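Local structure of putative secreted protein (Streptomyces sp. SirexAA-E, 4PEY) at residues Y226-A238 with T252-Y264. The protein removes glucose units from the non-reducing ends of beta-1,3-glucans such as laminarin, as a secreted exo-beta-1,3-glucanase of glycoside hydrolase family 55. The protein carries 1 engineered substitution. Numbering follows the deposited sequence. Where two conformers were deposited one is given.
Sequences YLDGDDYKVFVPA and TPEGESLPLDQFY
Phe235, Val234 and Ser257 have the largest buried areas where strand 231-237 pairs antiparallel with strand 255-259. Phe235 has CG anti to its backbone N (chi1 -172°), which sends the ring toward residues 253-255. Its CZ reaches Pro253 CG at 3.9 Å, and Pro253 O and Ser257 OG lie at the ring edge. The far end of the ring also touches Gly255, CZ lying 3.8 Å from its CA. Ser257 and Phe235 form a non-hydrogen-bonded pair on one face of the sheet. There Ser257 OG and Tyr226 OH share a short hydrogen bond of 2.6 Å, close to the plane of the tyrosine ring. The extended chain of Lys233 runs past Ser257 CB, and its NZ makes a salt bridge with Asp228 OD2 (2.7 Å).

Val234 and Leu258 form a hydrogen-bonded pair, and their side chains take the other face. They exchange two backbone hydrogen bonds, Leu258 N giving one to Val234 O at 2.9 Å. Val234 CG2 meets Phe263 CZ at 3.5 Å, the two side chains crossing at about a right angle. Val236 CG2 packs on Leu258 CD1 (3.8 Å).

The pairing is a beta hairpin with a long connection, away from the glucan sites. Strand 224-228 flanks strand 231-243 on its other edge. From strand 306-309, Leu308 packs on Val234, and Val306 packs on Leu258 and Phe263. Leu286 of strand 284-287 meets Leu260 and Phe263.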
loop_
_atom_site.group_PDB
_atom_site.type_symbol
_atom_site.label_atom_id
_atom_site.label_comp_id
_atom_site.label_asym_id
_atom_site.label_seq_id
_atom_site.Cartn_x
_atom_site.Cartn_y
_atom_site.Cartn_z
ATOM N N TYR A 226 0.678 19.391 -7.682
ATOM C CA TYR A 226 0.237 20.600 -6.997
ATOM C C TYR A 226 0.242 21.779 -7.948
ATOM O O TYR A 226 0.673 21.662 -9.101
ATOM C CB TYR A 226 1.108 20.889 -5.762
ATOM C CG TYR A 226 2.444 21.550 -6.047
ATOM C CD1 TYR A 226 3.502 20.832 -6.604
ATOM C CD2 TYR A 226 2.659 22.885 -5.726
ATOM C CE1 TYR A 226 4.726 21.437 -6.847
ATOM C CE2 TYR A 226 3.876 23.496 -5.964
ATOM C CZ TYR A 226 4.907 22.769 -6.527
ATOM O OH TYR A 226 6.123 23.373 -6.768
ATOM N N LEU A 227 -0.274 22.901 -7.467
ATOM C CA LEU A 227 -0.287 24.147 -8.222
ATOM C C LEU A 227 0.735 25.128 -7.683
ATOM O O LEU A 227 0.697 25.489 -6.511
ATOM C CB LEU A 227 -1.675 24.779 -8.179
ATOM C CG LEU A 227 -2.686 24.233 -9.179
ATOM C CD1 LEU A 227 -4.084 24.726 -8.831
ATOM C CD2 LEU A 227 -2.291 24.653 -10.591
ATOM N N ASP A 228 1.653 25.544 -8.547
ATOM C CA ASP A 228 2.574 26.630 -8.244
ATOM C C ASP A 228 2.031 27.866 -8.948
ATOM O O ASP A 228 2.238 28.047 -10.146
ATOM C CB ASP A 228 3.990 26.283 -8.707
ATOM C CG ASP A 228 5.027 27.285 -8.246
ATOM O OD1 ASP A 228 4.732 28.092 -7.339
ATOM O OD2 ASP A 228 6.151 27.253 -8.793
ATOM N N GLY A 229 1.302 28.693 -8.205
ATOM C CA GLY A 229 0.515 29.748 -8.811
ATOM C C GLY A 229 -0.585 29.120 -9.651
ATOM O O GLY A 229 -1.452 28.414 -9.129
ATOM N N ASP A 230 -0.534 29.353 -10.958
ATOM C CA ASP A 230 -1.518 28.790 -11.875
ATOM C C ASP A 230 -0.966 27.613 -12.681
ATOM O O ASP A 230 -1.654 27.071 -13.544
ATOM C CB ASP A 230 -2.024 29.867 -12.836
ATOM C CG ASP A 230 -2.953 30.857 -12.168
ATOM O OD1 ASP A 230 -2.997 30.896 -10.918
ATOM O OD2 ASP A 230 -3.637 31.603 -12.897
ATOM N N ASP A 231 0.274 27.222 -12.406
ATOM C CA ASP A 231 0.923 26.156 -13.169
ATOM C C ASP A 231 0.944 24.818 -12.435
ATOM O O ASP A 231 1.394 24.746 -11.295
ATOM C CB ASP A 231 2.360 26.550 -13.505
ATOM C CG ASP A 231 2.437 27.797 -14.351
ATOM O OD1 ASP A 231 1.584 27.956 -15.248
ATOM O OD2 ASP A 231 3.347 28.620 -14.113
ATOM N N TYR A 232 0.480 23.755 -13.091
ATOM C CA TYR A 232 0.592 22.413 -12.513
ATOM C C TYR A 232 2.046 21.961 -12.506
ATOM O O TYR A 232 2.758 22.111 -13.505
ATOM C CB TYR A 232 -0.255 21.390 -13.278
ATOM C CG TYR A 232 -1.733 21.444 -12.978
ATOM C CD1 TYR A 232 -2.231 21.037 -11.743
ATOM C CD2 TYR A 232 -2.635 21.884 -13.936
ATOM C CE1 TYR A 232 -3.587 21.084 -11.470
ATOM C CE2 TYR A 232 -3.987 21.938 -13.669
ATOM C CZ TYR A 232 -4.457 21.536 -12.439
ATOM O OH TYR A 232 -5.808 21.585 -12.182
ATOM N N LYS A 233 2.481 21.419 -11.370
ATOM C CA LYS A 233 3.797 20.809 -11.230
ATOM C C LYS A 233 3.668 19.551 -10.390
ATOM O O LYS A 233 2.657 19.346 -9.717
ATOM C CB LYS A 233 4.789 21.771 -10.575
ATOM C CG LYS A 233 4.932 23.094 -11.301
ATOM C CD LYS A 233 6.083 23.919 -10.775
ATOM C CE LYS A 233 6.205 25.224 -11.554
ATOM N NZ LYS A 233 7.269 26.118 -11.014
ATOM N N VAL A 234 4.697 18.712 -10.421
ATOM C CA VAL A 234 4.763 17.588 -9.506
ATOM C C VAL A 234 5.926 17.815 -8.551
ATOM O O VAL A 234 7.062 18.053 -8.982
ATOM C CB VAL A 234 4.917 16.251 -10.248
ATOM C CG1 VAL A 234 5.203 15.122 -9.252
ATOM C CG2 VAL A 234 3.664 15.960 -11.066
ATOM N N PHE A 235 5.633 17.781 -7.253
ATOM C CA PHE A 235 6.677 17.957 -6.258
ATOM C C PHE A 235 7.313 16.616 -5.971
ATOM O O PHE A 235 6.607 15.619 -5.781
ATOM C CB PHE A 235 6.142 18.577 -4.965
ATOM C CG PHE A 235 7.230 18.952 -3.998
ATOM C CD1 PHE A 235 8.088 20.008 -4.276
ATOM C CD2 PHE A 235 7.412 18.238 -2.827
ATOM C CE1 PHE A 235 9.100 20.352 -3.392
ATOM C CE2 PHE A 235 8.420 18.583 -1.936
ATOM C CZ PHE A 235 9.266 19.637 -2.226
ATOM N N VAL A 236 8.648 16.601 -5.955
ATOM C CA VAL A 236 9.421 15.379 -5.763
ATOM C C VAL A 236 10.283 15.520 -4.506
ATOM O O VAL A 236 11.387 16.063 -4.554
ATOM C CB VAL A 236 10.317 15.071 -6.983
ATOM C CG1 VAL A 236 11.043 13.750 -6.789
ATOM C CG2 VAL A 236 9.483 15.027 -8.256
ATOM N N PRO A 237 9.760 15.066 -3.361
ATOM C CA PRO A 237 10.506 15.179 -2.098
ATOM C C PRO A 237 11.869 14.496 -2.143
ATOM O O PRO A 237 12.022 13.448 -2.777
ATOM C CB PRO A 237 9.585 14.482 -1.089
ATOM C CG PRO A 237 8.214 14.684 -1.662
ATOM C CD PRO A 237 8.392 14.557 -3.152
ATOM N N ALA A 238 12.846 15.102 -1.473
ATOM C CA ALA A 238 14.163 14.501 -1.301
ATOM C C ALA A 238 14.101 13.415 -0.226
ATOM O O ALA A 238 13.226 13.446 0.646
ATOM C CB ALA A 238 15.180 15.555 -0.920
ATOM N N THR A 252 9.485 25.110 4.290
ATOM C CA THR A 252 9.903 24.708 2.944
ATOM C C THR A 252 10.445 23.282 2.846
ATOM O O THR A 252 11.579 23.010 3.226
ATOM C CB THR A 252 10.984 25.669 2.395
ATOM O OG1 THR A 252 12.273 25.284 2.890
ATOM C CG2 THR A 252 10.687 27.106 2.808
ATOM N N PRO A 253 9.622 22.363 2.331
ATOM C CA PRO A 253 10.055 20.970 2.187
ATOM C C PRO A 253 11.189 20.822 1.166
ATOM O O PRO A 253 11.172 21.462 0.119
ATOM C CB PRO A 253 8.785 20.255 1.717
ATOM C CG PRO A 253 7.970 21.322 1.073
ATOM C CD PRO A 253 8.248 22.573 1.845
ATOM N N GLU A 254 12.169 19.989 1.490
ATOM C CA GLU A 254 13.301 19.733 0.606
ATOM C C GLU A 254 12.885 18.877 -0.596
ATOM O O GLU A 254 12.288 17.813 -0.424
ATOM C CB GLU A 254 14.417 19.045 1.389
ATOM C CG GLU A 254 15.722 18.880 0.639
ATOM C CD GLU A 254 16.871 18.544 1.573
ATOM O OE1 GLU A 254 16.696 18.687 2.806
ATOM O OE2 GLU A 254 17.943 18.131 1.079
ATOM N N GLY A 255 13.194 19.340 -1.805
ATOM C CA GLY A 255 12.812 18.619 -3.009
ATOM C C GLY A 255 12.856 19.443 -4.289
ATOM O O GLY A 255 13.294 20.593 -4.289
ATOM N N GLU A 256 12.400 18.839 -5.384
ATOM C CA GLU A 256 12.424 19.446 -6.716
ATOM C C GLU A 256 11.003 19.524 -7.263
ATOM O O GLU A 256 10.189 18.660 -6.968
ATOM C CB GLU A 256 13.316 18.619 -7.659
ATOM C CG GLU A 256 13.566 19.217 -9.038
ATOM C CD GLU A 256 14.180 18.212 -10.015
ATOM O OE1 GLU A 256 14.363 17.033 -9.635
ATOM O OE2 GLU A 256 14.481 18.602 -11.165
ATOM N N SER A 257 10.699 20.557 -8.045
ATOM C CA SER A 257 9.405 20.635 -8.720
ATOM C C SER A 257 9.562 20.414 -10.218
ATOM O O SER A 257 10.387 21.066 -10.872
ATOM C CB SER A 257 8.730 21.983 -8.463
ATOM O OG SER A 257 8.342 22.108 -7.105
ATOM N N LEU A 258 8.773 19.488 -10.756
ATOM C CA LEU A 258 8.775 19.202 -12.189
ATOM C C LEU A 258 7.533 19.790 -12.848
ATOM O O LEU A 258 6.419 19.455 -12.460
ATOM C CB LEU A 258 8.814 17.696 -12.437
ATOM C CG LEU A 258 10.016 16.926 -11.896
ATOM C CD1 LEU A 258 9.782 15.429 -12.021
ATOM C CD2 LEU A 258 11.282 17.345 -12.642
ATOM N N PRO A 259 7.714 20.671 -13.841
ATOM C CA PRO A 259 6.546 21.197 -14.563
ATOM C C PRO A 259 5.742 20.102 -15.262
ATOM O O PRO A 259 6.322 19.110 -15.721
ATOM C CB PRO A 259 7.167 22.147 -15.596
ATOM C CG PRO A 259 8.515 22.498 -15.035
ATOM C CD PRO A 259 8.977 21.261 -14.319
ATOM N N LEU A 260 4.426 20.290 -15.348
ATOM C CA LEU A 260 3.548 19.328 -16.001
ATOM C C LEU A 260 3.945 19.073 -17.456
ATOM O O LEU A 260 3.706 17.981 -17.980
ATOM C CB LEU A 260 2.094 19.806 -15.931
ATOM C CG LEU A 260 1.028 18.848 -16.472
ATOM C CD1 LEU A 260 0.976 17.584 -15.629
ATOM C CD2 LEU A 260 -0.338 19.522 -16.514
ATOM N N ASP A 261 4.558 20.055 -18.114
ATOM C CA ASP A 261 4.914 19.853 -19.517
ATOM C C ASP A 261 6.110 18.903 -19.666
ATOM O O ASP A 261 6.493 18.554 -20.783
ATOM C CB ASP A 261 5.152 21.198 -20.243
ATOM C CG ASP A 261 6.412 21.949 -19.793
ATOM O OD1 ASP A 261 7.279 21.407 -19.088
ATOM O OD2 ASP A 261 6.548 23.127 -20.204
ATOM N N GLN A 262 6.675 18.460 -18.544
ATOM C CA GLN A 262 7.722 17.442 -18.598
ATOM C C GLN A 262 7.144 16.051 -18.340
ATOM O O GLN A 262 7.884 15.072 -18.216
ATOM C CB GLN A 262 8.838 17.767 -17.602
ATOM C CG GLN A 262 9.649 19.000 -18.006
ATOM C CD GLN A 262 10.700 19.389 -16.984
ATOM O OE1 GLN A 262 11.062 18.601 -16.111
ATOM N NE2 GLN A 262 11.194 20.617 -17.088
ATOM N N PHE A 263 5.814 15.974 -18.281
ATOM C CA PHE A 263 5.095 14.710 -18.117
ATOM C C PHE A 263 4.298 14.364 -19.365
ATOM O O PHE A 263 3.632 15.231 -19.930
ATOM C CB PHE A 263 4.125 14.773 -16.928
ATOM C CG PHE A 263 4.783 14.621 -15.594
ATOM C CD1 PHE A 263 5.511 15.662 -15.040
ATOM C CD2 PHE A 263 4.650 13.436 -14.879
ATOM C CE1 PHE A 263 6.115 15.520 -13.800
ATOM C CE2 PHE A 263 5.253 13.280 -13.644
ATOM C CZ PHE A 263 5.987 14.322 -13.101
ATOM N N TYR A 264 4.355 13.103 -19.788
ATOM C CA TYR A 264 3.362 12.588 -20.722
ATOM C C TYR A 264 2.098 12.297 -19.925
ATOM O O TYR A 264 2.124 11.498 -18.988
ATOM C CB TYR A 264 3.858 11.326 -21.438
ATOM C CG TYR A 264 2.821 10.684 -22.338
ATOM C CD1 TYR A 264 2.114 11.434 -23.263
ATOM C CD2 TYR A 264 2.561 9.321 -22.269
ATOM C CE1 TYR A 264 1.166 10.840 -24.094
ATOM C CE2 TYR A 264 1.617 8.726 -23.088
ATOM C CZ TYR A 264 0.923 9.487 -23.998
ATOM O OH TYR A 264 -0.013 8.892 -24.819
HETATM O O HOH W 1 9.757 24.239 -11.801
#